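Local coordinates for protein deoxyribose-phosphate aldolase (Toxoplasma gondii, PDB 4EIV) that belongs to the aldolases built on the eight-stranded parallel beta/alpha (TIM) barrel and is found as an assembly of two subunits, at residues 43-46 and 47-51; 124-127 and 128-132; 247-250 and 251-254. All blocks are in the same frame, centred on the assembly; numbering follows the deposited sequence.

Contact 1: residues 43-46 and 47-51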
loop_
_atom_site.group_PDB
_atom_site.type_symbol
_atom_site.label_atom_id
_atom_site.label_comp_id
_atom_site.label_asym_id
_atom_site.label_seq_id
_atom_site.Cartn_x
_atom_site.Cartn_y
_atom_site.Cartn_z
ATOM N N SER A 43 23.514 -7.111 21.502
ATOM C CA SER A 43 22.046 -7.058 21.468
ATOM C C SER A 43 21.565 -6.272 20.256
ATOM O O SER A 43 20.582 -6.658 19.607
ATOM C CB SER A 43 21.461 -6.490 22.762
ATOM O OG SER A 43 21.770 -5.120 22.921
ATOM N N VAL A 44 22.260 -5.180 19.945
ATOM C CA VAL A 44 21.909 -4.362 18.790
ATOM C C VAL A 44 22.129 -5.154 17.495
ATOM O O VAL A 44 21.278 -5.144 16.608
ATOM C CB VAL A 44 22.659 -3.005 18.797
ATOM C CG1 VAL A 44 22.465 -2.249 17.486
ATOM C CG2 VAL A 44 22.198 -2.162 19.980
ATOM N N ALA A 45 23.242 -5.878 17.409
ATOM C CA ALA A 45 23.512 -6.692 16.234
ATOM C C ALA A 45 22.405 -7.728 16.028
ATOM O O ALA A 45 21.959 -7.943 14.907
ATOM C CB ALA A 45 24.872 -7.389 16.358
ATOM N N ALA A 46 21.965 -8.371 17.110
ATOM C CA ALA A 46 20.945 -9.424 17.004
ATOM C C ALA A 46 19.631 -8.879 16.441
ATOM O O ALA A 46 19.009 -9.472 15.564
ATOM C CB ALA A 46 20.713 -10.093 18.363
ATOM N N VAL A 47 19.228 -7.723 16.935
ATOM C CA VAL A 47 18.003 -7.087 16.472
ATOM C C VAL A 47 18.141 -6.679 15.005
ATOM O O VAL A 47 17.240 -6.916 14.194
ATOM C CB VAL A 47 17.681 -5.861 17.350
ATOM C CG1 VAL A 47 16.620 -5.009 16.716
ATOM C CG2 VAL A 47 17.281 -6.316 18.750
ATOM N N CYS A 48 19.270 -6.064 14.669
ATOM C CA CYS A 48 19.517 -5.597 13.307
ATOM C C CYS A 48 19.523 -6.701 12.263
ATOM O O CYS A 48 19.061 -6.495 11.147
ATOM C CB CYS A 48 20.829 -4.814 13.217
ATOM S SG CYS A 48 20.727 -3.180 13.953
ATOM N N LYS A 49 20.044 -7.866 12.628
ATOM C CA LYS A 49 20.094 -8.989 11.702
ATOM C C LYS A 49 18.703 -9.459 11.298
ATOM O O LYS A 49 18.459 -9.729 10.120
ATOM C CB LYS A 49 20.923 -10.116 12.301
ATOM C CG LYS A 49 22.407 -9.787 12.279
ATOM C CD LYS A 49 23.241 -10.733 13.117
ATOM C CE LYS A 49 24.687 -10.266 13.186
ATOM N NZ LYS A 49 25.516 -11.091 14.110
ATOM N N ILE A 50 17.786 -9.537 12.262
ATOM C CA ILE A 50 16.399 -9.944 11.966
ATOM C C ILE A 50 15.662 -8.793 11.241
ATOM O O ILE A 50 14.896 -9.027 10.317
ATOM C CB ILE A 50 15.634 -10.419 13.211
ATOM C CG1 ILE A 50 16.382 -11.582 13.872
ATOM C CG2 ILE A 50 14.191 -10.795 12.845
ATOM C CD1 ILE A 50 16.631 -12.778 12.973
ATOM N N ALA A 51 15.939 -7.552 11.631
ATOM C CA ALA A 51 15.362 -6.389 10.951
ATOM C C ALA A 51 15.732 -6.337 9.462
ATOM O O ALA A 51 14.880 -6.100 8.607
ATOM C CB ALA A 51 15.831 -5.084 11.639
#
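Val-47 sits one helical turn beyond Ser-43 and meets it twice, through its backbone N and through one branch of its side chain. The N-H of Val-47 is given to Ser-43 O at 3.2 Å (N-H...O angle 162°), and Val-47 CG2 lies 3.4 Å from the same oxygen. This double approach follows from chi1 of 167°: with CG1 opposite the backbone N, CG2 is held next to that N and so reaches back over the preceding turn.

Ala-46 is central to the contact: its CB lies beside Val-47 N, and on its carbonyl side Ile-50 CG1 is 3.8 Å from Ala-46 O. Ala-45, which is buried, works mainly through its carbonyl. Its O accepts from Lys-49 N at 3.0 Å. In the lysine conformer modelled here, one of two, the side chain runs alongside, Lys-49 CG passing 3.2 Å from Ala-45 O and the extended chain bringing Lys-49 CE to 4.3 Å from Ala-45 CB. Between these, Cys-48 N binds Val-44 O at 2.9 Å, and Cys-48 SG comes 4.0 Å from Val-44 CG1.

These turns belong to helix 41-52, the helix of the beta-alpha-beta unit between strands 30-34 and 59-62 of the barrel. Val-47 faces Val-32 of the first strand and Phe-273 of helix 273-284, whereas Ala-45 and Cys-48 pack on helix 67-74.

Chemically, hydrogen bonds from the N-H of residue i+4 to the C=O of residue i supply the polar links, side-chain carbons lie against the carbonyl oxygens, and the apolar sides fit against neighbouring elements.

Contact 2: residues 124-127 and 128-132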
loop_
_atom_site.group_PDB
_atom_site.type_symbol
_atom_site.label_atom_id
_atom_site.label_comp_id
_atom_site.label_asym_id
_atom_site.label_seq_id
_atom_site.Cartn_x
_atom_site.Cartn_y
_atom_site.Cartn_z
ATOM N N ARG A 124 6.017 15.691 30.975
ATOM C CA ARG A 124 5.615 16.048 32.336
ATOM C C ARG A 124 5.121 17.480 32.426
ATOM O O ARG A 124 4.244 17.813 33.242
ATOM C CB ARG A 124 6.783 15.835 33.302
ATOM C CG ARG A 124 7.078 14.389 33.590
ATOM C CD ARG A 124 8.278 14.258 34.526
ATOM N NE ARG A 124 8.568 12.876 34.829
ATOM C CZ ARG A 124 9.287 12.054 34.077
ATOM N NH1 ARG A 124 9.849 12.486 32.952
ATOM N NH2 ARG A 124 9.456 10.798 34.480
ATOM N N ARG A 125 5.674 18.361 31.592
ATOM C CA ARG A 125 5.303 19.758 31.662
ATOM C C ARG A 125 3.830 20.019 31.399
ATOM O O ARG A 125 3.247 20.954 31.940
ATOM C CB ARG A 125 6.158 20.558 30.695
ATOM C CG ARG A 125 7.654 20.517 30.964
ATOM C CD ARG A 125 8.034 21.297 32.197
ATOM N NE ARG A 125 9.476 21.234 32.428
ATOM C CZ ARG A 125 10.106 21.973 33.331
ATOM N NH1 ARG A 125 11.421 21.874 33.492
ATOM N NH2 ARG A 125 9.416 22.834 34.061
ATOM N N MET A 126 3.224 19.165 30.581
ATOM C CA MET A 126 1.798 19.270 30.277
ATOM C C MET A 126 0.921 19.060 31.512
ATOM O O MET A 126 -0.204 19.581 31.587
ATOM C CB MET A 126 1.419 18.248 29.202
ATOM C CG MET A 126 2.142 18.413 27.882
ATOM S SD MET A 126 1.832 19.967 27.026
ATOM C CE MET A 126 0.130 19.664 26.594
ATOM N N ASN A 127 1.420 18.304 32.476
ATOM C CA ASN A 127 0.685 18.066 33.706
ATOM C C ASN A 127 0.703 19.273 34.644
ATOM O O ASN A 127 -0.227 19.451 35.440
ATOM C CB ASN A 127 1.276 16.877 34.478
ATOM C CG ASN A 127 1.202 15.564 33.722
ATOM O OD1 ASN A 127 0.296 15.331 32.920
ATOM N ND2 ASN A 127 2.163 14.668 34.011
ATOM N N GLU A 128 1.754 20.090 34.591
ATOM C CA GLU A 128 1.841 21.237 35.505
ATOM C C GLU A 128 1.202 22.512 34.935
ATOM O O GLU A 128 0.541 23.246 35.673
ATOM C CB GLU A 128 3.282 21.487 35.992
ATOM C CG GLU A 128 4.253 22.064 34.988
ATOM C CD GLU A 128 5.581 22.497 35.627
ATOM O OE1 GLU A 128 5.669 22.511 36.878
ATOM O OE2 GLU A 128 6.531 22.838 34.878
ATOM N N ASN A 129 1.403 22.788 33.649
ATOM C CA ASN A 129 0.783 23.970 33.019
ATOM C C ASN A 129 0.727 23.703 31.524
ATOM O O ASN A 129 1.765 23.501 30.883
ATOM C CB ASN A 129 1.550 25.250 33.361
ATOM C CG ASN A 129 0.900 26.500 32.770
ATOM O OD1 ASN A 129 0.864 26.664 31.545
ATOM N ND2 ASN A 129 0.379 27.382 33.635
ATOM N N VAL A 130 -0.491 23.626 30.986
ATOM C CA VAL A 130 -0.672 23.265 29.585
ATOM C C VAL A 130 -0.034 24.251 28.613
ATOM O O VAL A 130 0.673 23.812 27.706
ATOM C CB VAL A 130 -2.165 22.997 29.250
ATOM C CG1 VAL A 130 -2.346 22.783 27.776
ATOM C CG2 VAL A 130 -2.675 21.795 30.048
ATOM N N ALA A 131 -0.251 25.548 28.818
ATOM C CA ALA A 131 0.336 26.574 27.940
ATOM C C ALA A 131 1.852 26.515 27.919
ATOM O O ALA A 131 2.475 26.567 26.850
ATOM C CB ALA A 131 -0.130 27.968 28.357
ATOM N N ASP A 132 2.453 26.412 29.094
ATOM C CA ASP A 132 3.899 26.310 29.192
ATOM C C ASP A 132 4.407 25.017 28.530
ATOM O O ASP A 132 5.420 25.012 27.840
ATOM C CB ASP A 132 4.343 26.340 30.642
ATOM C CG ASP A 132 5.838 26.262 30.778
ATOM O OD1 ASP A 132 6.318 25.196 31.205
ATOM O OD2 ASP A 132 6.526 27.235 30.408
#
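Arg-125 O is gripped by two successive amides, those of Glu-128 and Asn-129, where the short, weakly bonded helix about 124-128 gives way to helix 130-148 through an N-cap. The bond from Asn-129 N to Arg-125 O is 3.1 Å long and almost straight (178°). Glu-128 N, 3.2 Å from Arg-125 O, stands above the carbonyl plane, so the turn is pinned by one nearly straight and one bent hydrogen bond. At Asn-129 the backbone opens out of the helical conformation, and its side chain caps the next helix: Asn-129 OD1 accepts from Asp-132 N at 2.9 Å. In the barrel, this turn lies between strand 116-120 and the long helix that precedes strand 152-156.

On the outer surface, the side chains of Arg-125 and Glu-128 run side by side in the same direction and, in the glutamate conformer modelled, join in a salt bridge, Arg-125 NH2 to Glu-128 OE2 at 3.0 Å. The carboxylate oxygen meets the edge of the guanidinium, somewhat out of its plane, and the two flat groups are turned 52° apart. Glu-128 achieves this from a chi1 of 73°, which sets its CG between its backbone N and carbonyl carbon and 3.4 Å from Arg-125 O. Arg-125 NE has a second acidic partner, Asp-122 OD2, which would hold the guanidinium further; Asp-132 is instead paired with Arg-136.

The Met-126 side chain is buried against Ile-137 and Ile-167. Folding back at its two later torsions, it crosses the Val-130 side chain at a slant, bringing Met-126 CE to 4.2 Å from Val-130 CG1, while the other branch, Val-130 CG2, rests 3.7 Å from Met-126 O.

Contact 3: residues 247-250 and 251-254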
loop_
_atom_site.group_PDB
_atom_site.type_symbol
_atom_site.label_atom_id
_atom_site.label_comp_id
_atom_site.label_asym_id
_atom_site.label_seq_id
_atom_site.Cartn_x
_atom_site.Cartn_y
_atom_site.Cartn_z
ATOM N N ALA A 247 -2.650 -5.794 14.446
ATOM C CA ALA A 247 -3.583 -5.822 13.306
ATOM C C ALA A 247 -4.815 -4.917 13.504
ATOM O O ALA A 247 -5.336 -4.323 12.539
ATOM C CB ALA A 247 -4.048 -7.263 13.000
ATOM N N ASP A 248 -5.283 -4.808 14.741
ATOM C CA ASP A 248 -6.420 -3.945 15.041
ATOM C C ASP A 248 -6.106 -2.505 14.602
ATOM O O ASP A 248 -6.966 -1.791 14.077
ATOM C CB ASP A 248 -6.770 -3.987 16.537
ATOM C CG ASP A 248 -7.521 -5.239 16.947
ATOM O OD1 ASP A 248 -7.165 -5.838 17.978
ATOM O OD2 ASP A 248 -8.494 -5.617 16.264
ATOM N N PHE A 249 -4.870 -2.078 14.812
ATOM C CA PHE A 249 -4.484 -0.734 14.411
ATOM C C PHE A 249 -4.550 -0.502 12.899
ATOM O O PHE A 249 -4.825 0.612 12.468
ATOM C CB PHE A 249 -3.112 -0.354 14.984
ATOM C CG PHE A 249 -3.112 -0.142 16.478
ATOM C CD1 PHE A 249 -3.816 0.919 17.039
ATOM C CD2 PHE A 249 -2.383 -0.968 17.321
ATOM C CE1 PHE A 249 -3.808 1.137 18.397
ATOM C CE2 PHE A 249 -2.357 -0.746 18.690
ATOM C CZ PHE A 249 -3.083 0.291 19.243
ATOM N N LEU A 250 -4.252 -1.525 12.082
ATOM C CA LEU A 250 -4.368 -1.357 10.626
ATOM C C LEU A 250 -5.800 -1.033 10.237
ATOM O O LEU A 250 -6.033 -0.171 9.404
ATOM C CB LEU A 250 -3.919 -2.612 9.882
ATOM C CG LEU A 250 -2.439 -2.973 9.993
ATOM C CD1 LEU A 250 -2.162 -4.353 9.372
ATOM C CD2 LEU A 250 -1.597 -1.913 9.342
ATOM N N MET A 251 -6.754 -1.767 10.804
ATOM C CA MET A 251 -8.162 -1.517 10.523
ATOM C C MET A 251 -8.609 -0.153 11.009
ATOM O O MET A 251 -9.361 0.545 10.310
ATOM C CB MET A 251 -9.035 -2.611 11.134
ATOM C CG MET A 251 -8.811 -3.965 10.494
ATOM S SD MET A 251 -9.189 -4.026 8.726
ATOM C CE MET A 251 -10.982 -4.168 8.732
ATOM N N GLN A 252 -8.156 0.242 12.201
ATOM C CA GLN A 252 -8.461 1.574 12.715
ATOM C C GLN A 252 -7.935 2.664 11.775
ATOM O O GLN A 252 -8.647 3.609 11.466
ATOM C CB GLN A 252 -7.866 1.773 14.114
ATOM C CG GLN A 252 -8.150 3.148 14.688
ATOM C CD GLN A 252 -7.651 3.365 16.103
ATOM O OE1 GLN A 252 -6.858 2.590 16.624
ATOM N NE2 GLN A 252 -8.129 4.434 16.736
ATOM N N MET A 253 -6.697 2.510 11.315
ATOM C CA MET A 253 -6.119 3.486 10.402
ATOM C C MET A 253 -6.921 3.582 9.097
ATOM O O MET A 253 -7.199 4.674 8.626
ATOM C CB MET A 253 -4.686 3.112 10.065
ATOM C CG MET A 253 -3.692 3.411 11.146
ATOM S SD MET A 253 -3.408 5.194 11.369
ATOM C CE MET A 253 -2.640 5.739 9.894
ATOM N N ILE A 254 -7.287 2.439 8.504
ATOM C CA ILE A 254 -8.061 2.492 7.247
ATOM C C ILE A 254 -9.406 3.185 7.447
ATOM O O ILE A 254 -9.802 4.064 6.665
ATOM C CB ILE A 254 -8.292 1.108 6.645
ATOM C CG1 ILE A 254 -6.969 0.481 6.224
ATOM C CG2 ILE A 254 -9.272 1.189 5.468
ATOM C CD1 ILE A 254 -7.055 -1.011 5.931
#
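Phe-249 and Gln-252 lie side by side on one flank of helix 243-257, the helix that links strands 233-237 and 267-271 in a beta-alpha-beta unit of the barrel. This flank is closely packed: Phe-249 meets Ile-236 and Val-199, and Met-253 packs on Ile-234 and Ile-236. Leu-250 forms a second tight face, on Phe-29 and on Thr-22 and Leu-26 of helix 17-27. Three backbone hydrogen bonds run along the turns: Gln-252 N to Asp-248 O (3.0 Å), Met-253 N to Phe-249 O (2.9 Å) and Ile-254 N to Leu-250 O (3.0 Å). Methylenes crowd two of these carbonyls, Met-253 CG lying 3.3 Å from Phe-249 O and Ile-254 CG1 3.4 Å from Leu-250 O.

Asp-248 is the solvent side, exposed and with its side chain making no approach to 251-254; nearby, the Met-251 N bond to Ala-247 O is weak at 3.4 Å. The second subunit covers a different face: its Ile-17 packs on Ala-247 and Asp-248, its Trp-286 on Met-251 and its Arg-24 on Ile-254.

Extension of Gln-252, with CG opposite its backbone N (chi1 180°), carries the amide out beside the phenyl ring. Gln-252 NE2 is held by Met-196 O and Glu-256 OE2, which fixes the amide's rotation; Gln-252 OE1 then lies at the ring edge near its plane, 3.5 Å from Phe-249 CD1, with ring and amide planes 15° apart.

The three contacts share the outer helical layer of one barrel but touch nowhere, the nearest atoms of contacts 1 and 3 being about 17 Å apart. Contact 3 is the most buried, contact 1 partly so, and contact 2 lies at the surface, on the other side of the chain's centre from contact 1. Contacts 1 and 3 each sit within a single continuous helix of a beta-alpha-beta unit, 41-52 and 243-257, whereas contact 2 spans the junction of two helices. Short aliphatic groups and a cysteine mark contact 1, a ring and an amide among methionines contact 3, and charged groups contact 2. Contact 3 alone also meets the second subunit.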